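Local coordinates for protein cryptochrome DASH, chloroplastic/mitochondrial (Arabidopsis thaliana, PDB 2J4D) that binds FAD and a folate light antenna, repairs cyclobutane pyrimidine dimers in single-stranded DNA, and may act as a blue-light photoreceptor, at residues A[41-46]-A[137-142]; A[113-118]-A[224-229]. All blocks are in the same frame, centred on the assembly; numbering follows the deposited sequence.

Contact 1 of 2, residues A[41-46]-A[137-142]; sequences VTILWF and RTVFAH
I43 pairs with V139 in a parallel sheet, where strand 41-46 runs 4.6 Å from strand 138-142 at their axes' closest approach, with an angle of 25° between their directions. Their register carries on to L44 beside F140. I43 is held by both backbone groups: its N donates to T138 O at 3.0 Å, and its O accepts from F140 N at 2.9 Å, nearly along the C=O axis. F140 O then takes the N-H of W45 at 2.8 Å, and R137 N donates to V41 O one step earlier along the pair. Past W45 the direct bonding gives way to a water that donates to W45 O and accepts from H142 N.

On one face T42 and T138 meet through their hydroxyls, OG1 to OG1 at 2.9 Å, a hydrogen bond in which either could donate. The T42 hydroxyl stands anti to its own N (chi1 -174°), whereas that of T138 sits between N and the carbonyl carbon (55°); these different turns bring the two oxygens together. T42 OG1 also lies in the plane of the F140 ring, at its edge, 3.2 Å from CD2. L44 crosses F140 at about a right angle, and helix 56-63 packs on both. The other face carries I43 and V139 side by side, with V139 CG1 3.9 Å from W45 CB. The W45 indole comes obliquely to A141, CE3 to CB at 3.5 Å, and helix 123-134 packs on I43 and W45.

In this five-stranded sheet (order 3-2-1-4-5) the two strands meet where the order switches direction, as in a Rossmann-like sheet. The backbone bonds set their register, while the OG1-OG1 bond gives two buried hydroxyls a partner and would help fix their rotation.

Contact 2 of 2, residues A[113-118]-A[224-229]; sequences GLNLLI and DDWGDV
W226 O accepts a nearly straight hydrogen bond from I118 N at 2.8 Å, with L117 CA adding a CA-H...O contact at 3.3 Å. The bond pins the loop 224-229 to the start of strand 117-120, an edge strand of the parallel alpha/beta sheet, and an Asx turn shapes the loop around W226, with D225 OD1 accepting from G227 N. N115 lies over the indole face. Its amide stacks on the ring, the planes 13° apart and ND2 lying 3.4 Å from W226 CG, while CB makes a CH-pi contact 3.6 Å from the centroid of the six-membered ring. N115 reaches this place with CG anti to its backbone N (chi1 -161°). L117 N meets the indole at its edge, in plane. R106 from helix 92-111 ties the two segments together, bonding through NH2 to both L116 O and G227 O. Farther along, I118 CD1 rests 3.8 Å from V229 CG2. At the backbone of I118 a water donates to I118 O at 2.9 Å and to D228 O at 2.8 Å.

How the contacts relate
Contacts 1 and 2 lie 15 Å apart between centres and both reach the same five-stranded parallel sheet, contact 1 in its interior and contact 2 through a loop laid on its edge strand. Strand 67-74 separates them: it bonds through its backbone to T42 and L44 on one side and to L117 on the other. Their segments alternate along the chain, 41-46, 113-118, 137-142 and then 224-229, so the chain builds out to the edge strand before returning to the centre. The contacts touch directly where F46 CD2 packs 3.9 Å from L116 CD1. Contact 1 holds the interior of the sheet together, while contact 2 fixes to its edge the loop between helix 194-204 and strand 245-248.

Contact 1 of 2, residues A[41-46]-A[137-142]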
loop_
_atom_site.group_PDB
_atom_site.type_symbol
_atom_site.label_atom_id
_atom_site.label_comp_id
_atom_site.label_asym_id
_atom_site.label_seq_id
_atom_site.Cartn_x
_atom_site.Cartn_y
_atom_site.Cartn_z
ATOM N N VAL A 41 -4.118 -21.098 24.113
ATOM C CA VAL A 41 -3.357 -20.686 22.948
ATOM C C VAL A 41 -4.181 -20.037 21.841
ATOM O O VAL A 41 -5.319 -20.430 21.579
ATOM C CB VAL A 41 -2.616 -21.895 22.338
ATOM C CG1 VAL A 41 -1.886 -21.480 21.064
ATOM C CG2 VAL A 41 -1.638 -22.466 23.352
ATOM N N THR A 42 -3.591 -19.034 21.197
ATOM C CA THR A 42 -4.234 -18.368 20.074
ATOM C C THR A 42 -3.181 -18.199 18.984
ATOM O O THR A 42 -1.983 -18.098 19.262
ATOM C CB THR A 42 -4.789 -16.968 20.437
ATOM O OG1 THR A 42 -5.529 -16.449 19.323
ATOM C CG2 THR A 42 -3.655 -16.000 20.751
ATOM N N ILE A 43 -3.631 -18.192 17.740
ATOM C CA ILE A 43 -2.733 -18.001 16.619
ATOM C C ILE A 43 -3.068 -16.637 16.030
ATOM O O ILE A 43 -4.242 -16.317 15.852
ATOM C CB ILE A 43 -2.956 -19.086 15.536
ATOM C CG1 ILE A 43 -2.427 -20.432 16.043
ATOM C CG2 ILE A 43 -2.285 -18.660 14.213
ATOM C CD1 ILE A 43 -2.829 -21.634 15.188
ATOM N N LEU A 44 -2.044 -15.829 15.766
ATOM C CA LEU A 44 -2.239 -14.520 15.150
ATOM C C LEU A 44 -1.735 -14.647 13.713
ATOM O O LEU A 44 -0.540 -14.837 13.471
ATOM C CB LEU A 44 -1.440 -13.432 15.881
ATOM C CG LEU A 44 -1.521 -12.018 15.281
ATOM C CD1 LEU A 44 -2.971 -11.551 15.187
ATOM C CD2 LEU A 44 -0.706 -11.061 16.157
ATOM N N TRP A 45 -2.659 -14.551 12.768
ATOM C CA TRP A 45 -2.334 -14.682 11.350
ATOM C C TRP A 45 -2.155 -13.314 10.684
ATOM O O TRP A 45 -3.113 -12.552 10.528
ATOM C CB TRP A 45 -3.435 -15.508 10.669
ATOM C CG TRP A 45 -3.392 -15.557 9.165
ATOM C CD1 TRP A 45 -2.288 -15.569 8.367
ATOM C CD2 TRP A 45 -4.522 -15.618 8.288
ATOM N NE1 TRP A 45 -2.661 -15.630 7.040
ATOM C CE2 TRP A 45 -4.027 -15.663 6.966
ATOM C CE3 TRP A 45 -5.912 -15.645 8.495
ATOM C CZ2 TRP A 45 -4.872 -15.730 5.848
ATOM C CZ3 TRP A 45 -6.752 -15.714 7.386
ATOM C CH2 TRP A 45 -6.227 -15.756 6.078
ATOM N N PHE A 46 -0.909 -13.026 10.310
ATOM C CA PHE A 46 -0.533 -11.772 9.661
ATOM C C PHE A 46 -0.712 -11.835 8.146
ATOM O O PHE A 46 -0.446 -12.860 7.519
ATOM C CB PHE A 46 0.947 -11.450 9.936
ATOM C CG PHE A 46 1.215 -10.834 11.291
ATOM C CD1 PHE A 46 1.150 -9.452 11.468
ATOM C CD2 PHE A 46 1.602 -11.628 12.369
ATOM C CE1 PHE A 46 1.471 -8.864 12.692
ATOM C CE2 PHE A 46 1.929 -11.054 13.605
ATOM C CZ PHE A 46 1.864 -9.666 13.768
ATOM N N ARG A 137 -7.398 -22.024 20.373
ATOM C CA ARG A 137 -8.848 -21.886 20.433
ATOM C C ARG A 137 -9.329 -20.974 19.313
ATOM O O ARG A 137 -10.464 -21.074 18.851
ATOM C CB ARG A 137 -9.270 -21.266 21.765
ATOM C CG ARG A 137 -8.715 -21.957 22.993
ATOM C CD ARG A 137 -9.289 -21.333 24.257
ATOM N NE ARG A 137 -8.785 -21.984 25.461
ATOM C CZ ARG A 137 -9.137 -21.644 26.697
ATOM N NH1 ARG A 137 -10.000 -20.654 26.895
ATOM N NH2 ARG A 137 -8.623 -22.289 27.735
ATOM N N THR A 138 -8.447 -20.087 18.872
ATOM C CA THR A 138 -8.810 -19.121 17.850
ATOM C C THR A 138 -7.649 -18.746 16.940
ATOM O O THR A 138 -6.483 -18.972 17.263
ATOM C CB THR A 138 -9.265 -17.818 18.507
ATOM O OG1 THR A 138 -8.227 -17.371 19.390
ATOM C CG2 THR A 138 -10.527 -18.012 19.315
ATOM N N VAL A 139 -7.996 -18.187 15.785
ATOM C CA VAL A 139 -7.015 -17.665 14.845
ATOM C C VAL A 139 -7.553 -16.259 14.582
ATOM O O VAL A 139 -8.683 -16.101 14.112
ATOM C CB VAL A 139 -6.974 -18.433 13.511
ATOM C CG1 VAL A 139 -6.016 -17.722 12.543
ATOM C CG2 VAL A 139 -6.517 -19.869 13.739
ATOM N N PHE A 140 -6.758 -15.253 14.931
ATOM C CA PHE A 140 -7.120 -13.851 14.739
ATOM C C PHE A 140 -6.420 -13.297 13.502
ATOM O O PHE A 140 -5.276 -13.645 13.221
ATOM C CB PHE A 140 -6.683 -13.022 15.953
ATOM C CG PHE A 140 -7.604 -13.137 17.130
ATOM C CD1 PHE A 140 -8.780 -12.399 17.179
ATOM C CD2 PHE A 140 -7.305 -13.995 18.184
ATOM C CE1 PHE A 140 -9.650 -12.514 18.265
ATOM C CE2 PHE A 140 -8.166 -14.117 19.272
ATOM C CZ PHE A 140 -9.342 -13.373 19.312
ATOM N N ALA A 141 -7.112 -12.428 12.773
ATOM C CA ALA A 141 -6.536 -11.805 11.592
ATOM C C ALA A 141 -7.375 -10.591 11.238
ATOM O O ALA A 141 -8.506 -10.446 11.705
ATOM C CB ALA A 141 -6.517 -12.781 10.424
ATOM N N HIS A 142 -6.812 -9.712 10.422
ATOM C CA HIS A 142 -7.545 -8.538 9.989
ATOM C C HIS A 142 -8.417 -8.927 8.815
ATOM O O HIS A 142 -8.031 -9.751 7.989
ATOM C CB HIS A 142 -6.585 -7.425 9.585
ATOM C CG HIS A 142 -6.082 -6.634 10.747
ATOM N ND1 HIS A 142 -6.904 -5.827 11.506
ATOM C CD2 HIS A 142 -4.849 -6.536 11.295
ATOM C CE1 HIS A 142 -6.197 -5.266 12.471
ATOM N NE2 HIS A 142 -4.946 -5.679 12.366
HETATM O O HOH W 1 -4.070 -10.359 9.583
#

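Contact 2 of 2, residues A[113-118]-A[224-229]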
loop_
_atom_site.group_PDB
_atom_site.type_symbol
_atom_site.label_atom_id
_atom_site.label_comp_id
_atom_site.label_asym_id
_atom_site.label_seq_id
_atom_site.Cartn_x
_atom_site.Cartn_y
_atom_site.Cartn_z
ATOM N N GLY A 113 8.921 -10.138 23.416
ATOM C CA GLY A 113 8.811 -11.492 23.943
ATOM C C GLY A 113 8.144 -12.536 23.063
ATOM O O GLY A 113 7.832 -13.634 23.523
ATOM N N LEU A 114 7.913 -12.212 21.797
ATOM C CA LEU A 114 7.283 -13.174 20.890
ATOM C C LEU A 114 8.256 -13.495 19.772
ATOM O O LEU A 114 9.459 -13.293 19.901
ATOM C CB LEU A 114 5.998 -12.582 20.288
ATOM C CG LEU A 114 4.837 -12.270 21.237
ATOM C CD1 LEU A 114 3.772 -11.463 20.504
ATOM C CD2 LEU A 114 4.247 -13.572 21.775
ATOM N N ASN A 115 7.726 -14.008 18.672
ATOM C CA ASN A 115 8.532 -14.308 17.501
ATOM C C ASN A 115 7.529 -14.477 16.373
ATOM O O ASN A 115 6.325 -14.438 16.606
ATOM C CB ASN A 115 9.322 -15.605 17.673
ATOM C CG ASN A 115 10.488 -15.711 16.695
ATOM O OD1 ASN A 115 10.492 -15.084 15.634
ATOM N ND2 ASN A 115 11.481 -16.518 17.047
ATOM N N LEU A 116 8.022 -14.666 15.159
ATOM C CA LEU A 116 7.141 -14.849 14.014
ATOM C C LEU A 116 7.444 -16.174 13.340
ATOM O O LEU A 116 8.561 -16.409 12.889
ATOM C CB LEU A 116 7.334 -13.709 13.007
ATOM C CG LEU A 116 6.504 -13.751 11.718
ATOM C CD1 LEU A 116 5.021 -13.544 12.033
ATOM C CD2 LEU A 116 7.001 -12.654 10.785
ATOM N N LEU A 117 6.450 -17.046 13.293
ATOM C CA LEU A 117 6.611 -18.327 12.636
ATOM C C LEU A 117 6.389 -18.065 11.150
ATOM O O LEU A 117 5.338 -17.553 10.752
ATOM C CB LEU A 117 5.574 -19.328 13.152
ATOM C CG LEU A 117 5.587 -20.686 12.439
ATOM C CD1 LEU A 117 6.874 -21.417 12.770
ATOM C CD2 LEU A 117 4.387 -21.511 12.873
ATOM N N ILE A 118 7.373 -18.397 10.326
ATOM C CA ILE A 118 7.233 -18.178 8.897
ATOM C C ILE A 118 7.172 -19.515 8.166
ATOM O O ILE A 118 8.047 -20.363 8.339
ATOM C CB ILE A 118 8.411 -17.344 8.342
ATOM C CG1 ILE A 118 8.448 -15.973 9.035
ATOM C CG2 ILE A 118 8.260 -17.163 6.835
ATOM C CD1 ILE A 118 9.538 -15.052 8.514
ATOM N N ASP A 224 9.943 -25.625 17.637
ATOM C CA ASP A 224 11.249 -26.146 17.259
ATOM C C ASP A 224 11.890 -25.404 16.090
ATOM O O ASP A 224 13.109 -25.231 16.057
ATOM C CB ASP A 224 11.143 -27.643 16.938
ATOM C CG ASP A 224 10.582 -28.452 18.105
ATOM O OD1 ASP A 224 11.004 -28.213 19.260
ATOM O OD2 ASP A 224 9.727 -29.331 17.868
ATOM N N ASP A 225 11.082 -24.963 15.132
ATOM C CA ASP A 225 11.616 -24.239 13.983
ATOM C C ASP A 225 10.714 -23.075 13.607
ATOM O O ASP A 225 9.615 -23.276 13.080
ATOM C CB ASP A 225 11.772 -25.189 12.792
ATOM C CG ASP A 225 12.345 -24.505 11.563
ATOM O OD1 ASP A 225 12.920 -23.402 11.683
ATOM O OD2 ASP A 225 12.225 -25.084 10.463
ATOM N N TRP A 226 11.186 -21.859 13.879
ATOM C CA TRP A 226 10.417 -20.655 13.582
ATOM C C TRP A 226 10.395 -20.299 12.104
ATOM O O TRP A 226 9.616 -19.444 11.684
ATOM C CB TRP A 226 10.929 -19.474 14.415
ATOM C CG TRP A 226 10.537 -19.604 15.856
ATOM C CD1 TRP A 226 11.243 -20.222 16.852
ATOM C CD2 TRP A 226 9.295 -19.204 16.439
ATOM N NE1 TRP A 226 10.513 -20.238 18.014
ATOM C CE2 TRP A 226 9.312 -19.618 17.789
ATOM C CE3 TRP A 226 8.162 -18.540 15.948
ATOM C CZ2 TRP A 226 8.239 -19.387 18.656
ATOM C CZ3 TRP A 226 7.095 -18.311 16.809
ATOM C CH2 TRP A 226 7.141 -18.735 18.148
ATOM N N GLY A 227 11.251 -20.959 11.327
ATOM C CA GLY A 227 11.304 -20.742 9.892
ATOM C C GLY A 227 12.212 -19.633 9.397
ATOM O O GLY A 227 12.342 -18.592 10.038
ATOM N N ASP A 228 12.848 -19.851 8.253
ATOM C CA ASP A 228 13.718 -18.832 7.681
ATOM C C ASP A 228 12.854 -17.891 6.860
ATOM O O ASP A 228 11.783 -18.278 6.395
ATOM C CB ASP A 228 14.756 -19.437 6.728
ATOM C CG ASP A 228 15.586 -20.524 7.368
ATOM O OD1 ASP A 228 15.748 -20.507 8.607
ATOM O OD2 ASP A 228 16.092 -21.387 6.619
ATOM N N VAL A 229 13.310 -16.657 6.685
ATOM C CA VAL A 229 12.573 -15.722 5.847
ATOM C C VAL A 229 12.876 -16.280 4.467
ATOM O O VAL A 229 14.029 -16.573 4.153
ATOM C CB VAL A 229 13.140 -14.301 5.952
ATOM C CG1 VAL A 229 12.422 -13.376 4.974
ATOM C CG2 VAL A 229 12.993 -13.797 7.373
HETATM O O HOH W 2 10.064 -20.470 6.306
#